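Local atomic coordinates of MutT/nudix family protein (Streptococcus pneumoniae, PDB entry 4HFQ), a protein that hydrolyses the diphosphate bond of UDP-linked compounds, including precursors of peptidoglycan biosynthesis, as a member of the Nudix family. Residues Arg12-Ala15 and Ile16-Gly20; Thr107-Ile110 and Leu111-Glu115; Asn176-Glu179 and Lys180-Thr183. One frame throughout, in Å; residues are numbered along the deposited sequence. Where two conformers were deposited one is given.

Contact 1: residues Arg12-Ala15 and Ile16-Gly20; sequences RMIA and ITDTG
R12 and I16, one turn apart on helix 3-23, cross at about a right angle, and CG1 of I16 lies over the centre of one face of the R12 guanidinium, 3.6 Å from R12 CZ, while I16 CD1 sits 3.7 Å from R12 NE. The bend of the arginine chain at chi2 (65°) brings the group back over the isoleucine. R12 NH2 forms salt bridges to D35 and E101 of the second subunit, across the dimer interface. On another flank I14 and D18 run side by side in the same direction, with I14 CG2 3.5 Å from D18 OD2; the carboxylate of D18 pairs with R37 of helix 27-47. The two threonines turn back onto the helix itself. With OG1 beside its own backbone N (chi1 -58°), T19 donates its hydroxyl to A15 O at 2.8 Å, and T19 N reaches the same oxygen at 3.0 Å from the opposite face of the carbonyl plane. In the conformer given, T17 repeats this on M13 O, with OG1 at 2.8 Å. Two carbonyls thus each accept two bonds, and both hydroxyls find a partner within the helix, T17 in the conformer given, while T17 packs on L40 and R37. The charged groups instead reach outward, R12 joining the subunits and D18 joining two helices of the N-terminal domain.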
loop_
_atom_site.group_PDB
_atom_site.type_symbol
_atom_site.label_atom_id
_atom_site.label_comp_id
_atom_site.label_asym_id
_atom_site.label_seq_id
_atom_site.Cartn_x
_atom_site.Cartn_y
_atom_site.Cartn_z
ATOM N N ARG A 12 0.352 12.223 -1.155
ATOM C CA ARG A 12 1.259 12.127 -0.024
ATOM C C ARG A 12 0.914 13.127 1.088
ATOM O O ARG A 12 0.904 12.786 2.284
ATOM C CB ARG A 12 2.711 12.294 -0.495
ATOM C CG ARG A 12 3.722 12.196 0.619
ATOM C CD ARG A 12 3.770 10.813 1.251
ATOM N NE ARG A 12 4.686 10.820 2.384
ATOM C CZ ARG A 12 4.531 10.099 3.488
ATOM N NH1 ARG A 12 3.514 9.231 3.633
ATOM N NH2 ARG A 12 5.409 10.252 4.472
ATOM N N MET A 13 0.613 14.367 0.704
ATOM C CA MET A 13 0.273 15.372 1.713
ATOM C C MET A 13 -1.030 15.067 2.431
ATOM O O MET A 13 -1.132 15.288 3.654
ATOM C CB MET A 13 0.222 16.751 1.073
ATOM C CG MET A 13 1.600 17.214 0.661
ATOM S SD MET A 13 1.742 18.963 0.273
ATOM C CE MET A 13 0.794 18.989 -1.233
ATOM N N ILE A 14 -2.007 14.495 1.728
ATOM C CA ILE A 14 -3.216 14.031 2.394
ATOM C C ILE A 14 -2.851 12.973 3.442
ATOM O O ILE A 14 -3.301 13.034 4.589
ATOM C CB ILE A 14 -4.255 13.484 1.384
ATOM C CG1 ILE A 14 -4.849 14.636 0.555
ATOM C CG2 ILE A 14 -5.346 12.691 2.109
ATOM C CD1 ILE A 14 -5.545 14.203 -0.720
ATOM N N ALA A 15 -2.002 12.021 3.069
ATOM C CA ALA A 15 -1.632 10.962 3.993
ATOM C C ALA A 15 -0.898 11.481 5.233
ATOM O O ALA A 15 -1.198 11.054 6.351
ATOM C CB ALA A 15 -0.814 9.908 3.270
ATOM N N ILE A 16 0.041 12.413 5.062
ATOM C CA ILE A 16 0.777 12.956 6.191
ATOM C C ILE A 16 -0.148 13.726 7.130
ATOM O O ILE A 16 -0.093 13.557 8.361
ATOM C CB ILE A 16 1.946 13.863 5.733
ATOM C CG1 ILE A 16 2.977 13.082 4.897
ATOM C CG2 ILE A 16 2.589 14.471 6.975
ATOM C CD1 ILE A 16 3.959 13.966 4.123
ATOM N N THR A 17 -1.001 14.554 6.538
ATOM C CA THR A 17 -1.920 15.372 7.298
ATOM C C THR A 17 -2.903 14.513 8.101
ATOM O O THR A 17 -3.184 14.801 9.273
ATOM C CB THR A 17 -2.633 16.350 6.348
ATOM O OG1 THR A 17 -1.658 17.191 5.707
ATOM C CG2 THR A 17 -3.609 17.203 7.118
ATOM N N ASP A 18 -3.390 13.434 7.498
ATOM C CA ASP A 18 -4.278 12.502 8.172
ATOM C C ASP A 18 -3.573 11.757 9.301
ATOM O O ASP A 18 -4.142 11.561 10.372
ATOM C CB ASP A 18 -4.930 11.591 7.130
ATOM C CG ASP A 18 -5.920 12.381 6.235
ATOM O OD1 ASP A 18 -6.117 13.600 6.466
ATOM O OD2 ASP A 18 -6.503 11.804 5.322
ATOM N N THR A 19 -2.311 11.403 9.075
ATOM C CA THR A 19 -1.507 10.777 10.119
ATOM C C THR A 19 -1.326 11.747 11.293
ATOM O O THR A 19 -1.453 11.344 12.457
ATOM C CB THR A 19 -0.155 10.332 9.539
ATOM O OG1 THR A 19 -0.389 9.419 8.463
ATOM C CG2 THR A 19 0.707 9.647 10.586
ATOM N N GLY A 20 -1.085 13.026 10.990
ATOM C CA GLY A 20 -1.006 14.052 12.040
ATOM C C GLY A 20 -2.307 14.147 12.834
ATOM O O GLY A 20 -2.272 14.185 14.061
#

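Contact 2: residues Thr107-Ile110 and Leu111-Glu115; sequences TENI and LKEIE. With SO4 (sulfate ion), chain H.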
loop_
_atom_site.group_PDB
_atom_site.type_symbol
_atom_site.label_atom_id
_atom_site.label_comp_id
_atom_site.label_asym_id
_atom_site.label_seq_id
_atom_site.Cartn_x
_atom_site.Cartn_y
_atom_site.Cartn_z
ATOM N N THR A 107 -6.349 -14.183 0.627
ATOM C CA THR A 107 -6.825 -15.239 -0.268
ATOM C C THR A 107 -8.346 -15.380 -0.197
ATOM O O THR A 107 -8.993 -15.628 -1.212
ATOM C CB THR A 107 -6.127 -16.592 -0.047
ATOM O OG1 THR A 107 -6.451 -17.108 1.252
ATOM C CG2 THR A 107 -4.607 -16.478 -0.235
ATOM N N GLU A 108 -8.928 -15.220 0.995
ATOM C CA GLU A 108 -10.387 -15.295 1.109
ATOM C C GLU A 108 -11.040 -14.192 0.285
ATOM O O GLU A 108 -12.070 -14.409 -0.361
ATOM C CB GLU A 108 -10.834 -15.206 2.562
ATOM C CG GLU A 108 -10.540 -16.466 3.349
ATOM C CD GLU A 108 -10.564 -16.263 4.848
ATOM O OE1 GLU A 108 -10.820 -15.136 5.344
ATOM O OE2 GLU A 108 -10.299 -17.279 5.552
ATOM N N ASN A 109 -10.439 -13.008 0.274
ATOM C CA ASN A 109 -10.960 -11.909 -0.527
ATOM C C ASN A 109 -10.977 -12.236 -2.013
ATOM O O ASN A 109 -11.993 -12.018 -2.671
ATOM C CB ASN A 109 -10.147 -10.638 -0.265
ATOM C CG ASN A 109 -10.793 -9.740 0.769
ATOM O OD1 ASN A 109 -11.932 -9.345 0.607
ATOM N ND2 ASN A 109 -10.056 -9.397 1.832
ATOM N N ILE A 110 -9.892 -12.797 -2.548
ATOM C CA ILE A 110 -9.895 -13.074 -3.984
ATOM C C ILE A 110 -10.865 -14.204 -4.321
ATOM O O ILE A 110 -11.534 -14.134 -5.341
ATOM C CB ILE A 110 -8.484 -13.272 -4.610
ATOM C CG1 ILE A 110 -8.566 -13.202 -6.145
ATOM C CG2 ILE A 110 -7.830 -14.586 -4.183
ATOM C CD1 ILE A 110 -9.276 -11.975 -6.697
ATOM N N LEU A 111 -10.967 -15.217 -3.462
ATOM C CA LEU A 111 -11.914 -16.299 -3.733
ATOM C C LEU A 111 -13.354 -15.801 -3.709
ATOM O O LEU A 111 -14.172 -16.223 -4.547
ATOM C CB LEU A 111 -11.729 -17.451 -2.747
ATOM C CG LEU A 111 -10.375 -18.140 -2.926
ATOM C CD1 LEU A 111 -10.176 -19.212 -1.860
ATOM C CD2 LEU A 111 -10.223 -18.726 -4.330
ATOM N N LYS A 112 -13.674 -14.926 -2.764
ATOM C CA LYS A 112 -15.009 -14.345 -2.665
ATOM C C LYS A 112 -15.330 -13.566 -3.940
ATOM O O LYS A 112 -16.402 -13.752 -4.546
ATOM C CB LYS A 112 -15.109 -13.449 -1.420
ATOM C CG LYS A 112 -16.437 -12.715 -1.266
ATOM C CD LYS A 112 -16.450 -11.931 0.043
ATOM C CE LYS A 112 -17.800 -11.293 0.325
ATOM N NZ LYS A 112 -17.981 -10.088 -0.513
ATOM N N GLU A 113 -14.397 -12.738 -4.391
ATOM C CA GLU A 113 -14.624 -11.919 -5.575
ATOM C C GLU A 113 -14.690 -12.756 -6.841
ATOM O O GLU A 113 -15.546 -12.503 -7.692
ATOM C CB GLU A 113 -13.633 -10.762 -5.642
ATOM C CG GLU A 113 -13.847 -9.916 -4.397
ATOM C CD GLU A 113 -12.892 -8.771 -4.216
ATOM O OE1 GLU A 113 -12.119 -8.484 -5.134
ATOM O OE2 GLU A 113 -12.932 -8.151 -3.132
ATOM N N ILE A 114 -13.862 -13.790 -6.954
ATOM C CA ILE A 114 -13.995 -14.721 -8.088
ATOM C C ILE A 114 -15.412 -15.325 -8.123
ATOM O O ILE A 114 -16.062 -15.357 -9.177
ATOM C CB ILE A 114 -12.967 -15.846 -8.027
ATOM C CG1 ILE A 114 -11.551 -15.313 -8.292
ATOM C CG2 ILE A 114 -13.315 -16.938 -9.058
ATOM C CD1 ILE A 114 -10.486 -16.308 -7.874
ATOM N N GLU A 115 -15.914 -15.788 -6.984
ATOM C CA GLU A 115 -17.231 -16.443 -7.000
ATOM C C GLU A 115 -18.328 -15.444 -7.356
ATOM O O GLU A 115 -19.215 -15.745 -8.167
ATOM C CB GLU A 115 -17.541 -17.131 -5.668
ATOM C CG GLU A 115 -18.788 -18.020 -5.735
ATOM C CD GLU A 115 -18.957 -18.920 -4.524
ATOM O OE1 GLU A 115 -18.126 -18.866 -3.607
ATOM O OE2 GLU A 115 -19.942 -19.685 -4.475
HETATM S S SO4 H . -19.856 -9.194 2.976
HETATM O O1 SO4 H . -20.454 -7.940 3.484
HETATM O O2 SO4 H . -20.403 -9.484 1.623
HETATM O O3 SO4 H . -18.393 -9.007 2.892
HETATM O O4 SO4 H . -20.197 -10.309 3.876
HETATM O O HOH W 1 -14.277 -9.400 -0.951
#
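T107 to E115 wind as regular alpha-helix, with four i to i+4 backbone bonds joining the two halves, such as I114 N to I110 O at 2.9 Å. N109 and E113 lie side by side on one flank, pointing the same way, their amide and carboxylate planes 63° apart. Their oxygens do not meet directly: a water donates to N109 OD1 at 2.8 Å and to E113 OE2 at 2.9 Å, and N109 OD1 also accepts from the backbone N of E101. On the buried flank CG1 of I110, anti to the backbone N (chi1 -166°), reaches I114 CD1 at 4.0 Å. CG1 of I114 leans back to 3.2 Å from I110 O. K112 stretches away until a bend at chi4 and makes a weak bond through NZ to sulfate O2 at 3.3 Å; its firmer partner is E116, and Y104 also binds the sulfate. In the Nudix fold this is the helix of the Nudix box, whose glutamates generally serve metal binding and catalysis. I110 packs on V72 and A74 and I114 on A74 of strand 69-78, and both also meet strands 120-132 and 143-153, seating helix 106-118 against the sheet, while L111 touches A122 and V124.

Contact 3: residues Asn176-Glu179 and Lys180-Thr183; sequences NLSE and KRIT. With EDO (1,2-ethanediol), chain C.
The guanidinium of R181 carries S178 OG over one face, 3.8 Å from R181 CZ, and its NH1 forms a salt bridge to E90. S178 OG is anti to the backbone N (chi1 178°), which puts the hydroxyl alongside the arginine chain, 3.5 Å from R181 CD. Next to this pair the backbone makes a tight turn around S178 O. That oxygen accepts R181 N at 2.8 Å, from above the carbonyl plane, and I182 N at 3.0 Å along a straighter path. The first bond closes a type I beta turn with E179 and K180 at its corners. A CA-H...O contact from E179 CA to I182 O (3.3 Å) adds to the turn. A bound ethanediol bridges the turn: its O2 meets S178 OG at 2.8 Å and accepts from K180 N, while its O1 accepts from E179 N at 3.0 Å and donates to L177 O. Past the turn, T183 is the N-cap of helix 184-194, and L177 and I182 pack on I187 of that helix. The diol, probably from the crystallisation liquor, thus satisfies two backbone N-H groups of the turn, and S178 O, accepting two others, closes the turn that leads toward helix 184-194.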
loop_
_atom_site.group_PDB
_atom_site.type_symbol
_atom_site.label_atom_id
_atom_site.label_comp_id
_atom_site.label_asym_id
_atom_site.label_seq_id
_atom_site.Cartn_x
_atom_site.Cartn_y
_atom_site.Cartn_z
ATOM N N ASN A 176 -9.643 -4.213 -25.047
ATOM C CA ASN A 176 -9.409 -2.926 -24.399
ATOM C C ASN A 176 -9.581 -3.059 -22.890
ATOM O O ASN A 176 -10.642 -3.411 -22.381
ATOM C CB ASN A 176 -10.293 -1.821 -24.965
ATOM C CG ASN A 176 -11.762 -2.122 -24.821
ATOM O OD1 ASN A 176 -12.525 -1.306 -24.308
ATOM N ND2 ASN A 176 -12.169 -3.295 -25.279
ATOM N N LEU A 177 -8.497 -2.758 -22.202
ATOM C CA LEU A 177 -8.362 -2.993 -20.771
ATOM C C LEU A 177 -8.792 -1.811 -19.942
ATOM O O LEU A 177 -8.642 -0.653 -20.344
ATOM C CB LEU A 177 -6.917 -3.321 -20.444
ATOM C CG LEU A 177 -6.342 -4.557 -21.134
ATOM C CD1 LEU A 177 -4.869 -4.717 -20.846
ATOM C CD2 LEU A 177 -7.108 -5.806 -20.734
ATOM N N SER A 178 -9.331 -2.112 -18.767
ATOM C CA SER A 178 -9.642 -1.095 -17.769
ATOM C C SER A 178 -8.333 -0.817 -17.036
ATOM O O SER A 178 -7.986 -1.499 -16.067
ATOM C CB SER A 178 -10.700 -1.638 -16.815
ATOM O OG SER A 178 -11.001 -0.693 -15.798
ATOM N N GLU A 179 -7.586 0.173 -17.513
ATOM C CA GLU A 179 -6.198 0.341 -17.134
ATOM C C GLU A 179 -5.984 0.684 -15.659
ATOM O O GLU A 179 -4.940 0.345 -15.108
ATOM C CB GLU A 179 -5.507 1.362 -18.031
ATOM C CG GLU A 179 -5.300 0.825 -19.445
ATOM C CD GLU A 179 -4.497 1.745 -20.330
ATOM O OE1 GLU A 179 -4.991 2.853 -20.608
ATOM O OE2 GLU A 179 -3.382 1.353 -20.761
ATOM N N LYS A 180 -6.971 1.308 -15.018
ATOM C CA LYS A 180 -6.859 1.598 -13.584
ATOM C C LYS A 180 -6.898 0.316 -12.771
ATOM O O LYS A 180 -6.478 0.314 -11.607
ATOM C CB LYS A 180 -7.967 2.556 -13.132
ATOM C CG LYS A 180 -7.959 3.918 -13.828
ATOM C CD LYS A 180 -6.839 4.820 -13.342
ATOM C CE LYS A 180 -6.885 6.124 -14.127
ATOM N NZ LYS A 180 -6.227 7.248 -13.416
ATOM N N ARG A 181 -7.353 -0.777 -13.391
ATOM C CA ARG A 181 -7.435 -2.097 -12.745
ATOM C C ARG A 181 -6.355 -3.070 -13.179
ATOM O O ARG A 181 -5.852 -3.848 -12.353
ATOM C CB ARG A 181 -8.811 -2.725 -12.973
ATOM C CG ARG A 181 -9.928 -1.873 -12.414
ATOM C CD ARG A 181 -11.302 -2.403 -12.762
ATOM N NE ARG A 181 -12.273 -1.375 -12.427
ATOM C CZ ARG A 181 -13.493 -1.285 -12.935
ATOM N NH1 ARG A 181 -13.925 -2.201 -13.787
ATOM N NH2 ARG A 181 -14.298 -0.295 -12.564
ATOM N N ILE A 182 -5.981 -3.036 -14.460
ATOM C CA ILE A 182 -4.903 -3.866 -14.969
ATOM C C ILE A 182 -4.444 -3.292 -16.296
ATOM O O ILE A 182 -5.275 -2.803 -17.073
ATOM C CB ILE A 182 -5.319 -5.366 -15.117
ATOM C CG1 ILE A 182 -4.093 -6.284 -15.048
ATOM C CG2 ILE A 182 -6.170 -5.605 -16.377
ATOM C CD1 ILE A 182 -3.413 -6.357 -13.685
ATOM N N THR A 183 -3.143 -3.335 -16.533
ATOM C CA THR A 183 -2.601 -2.837 -17.804
ATOM C C THR A 183 -2.026 -3.977 -18.641
ATOM O O THR A 183 -1.715 -5.060 -18.132
ATOM C CB THR A 183 -1.503 -1.767 -17.612
ATOM O OG1 THR A 183 -0.324 -2.381 -17.082
ATOM C CG2 THR A 183 -1.952 -0.633 -16.681
HETATM C C1 EDO C . -10.059 2.529 -18.155
HETATM O O1 EDO C . -8.948 2.305 -19.042
HETATM C C2 EDO C . -9.582 2.859 -16.742
HETATM O O2 EDO C . -9.919 1.837 -15.787
#

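Overall arrangement
Contact 1 comes first along the chain, in the N-terminal helical domain; contacts 2 and 3 follow within the Nudix domain. The centre of contact 1 lies about 31 Å from that of contact 2 and 28 Å from that of contact 3, on the opposite side of the chain's centre. Contacts 2 and 3 are 20 Å apart between centres, one on helix 106-118, the other in the loop between strand 163-170 and helix 184-194. None touches another within the chain, yet the dimer relates them: R12 meets E101 of the second subunit, the residue whose backbone binds N109, and K180 reaches E57 and K60 of the second subunit. Each helical domain is thereby joined to the partner's Nudix domain.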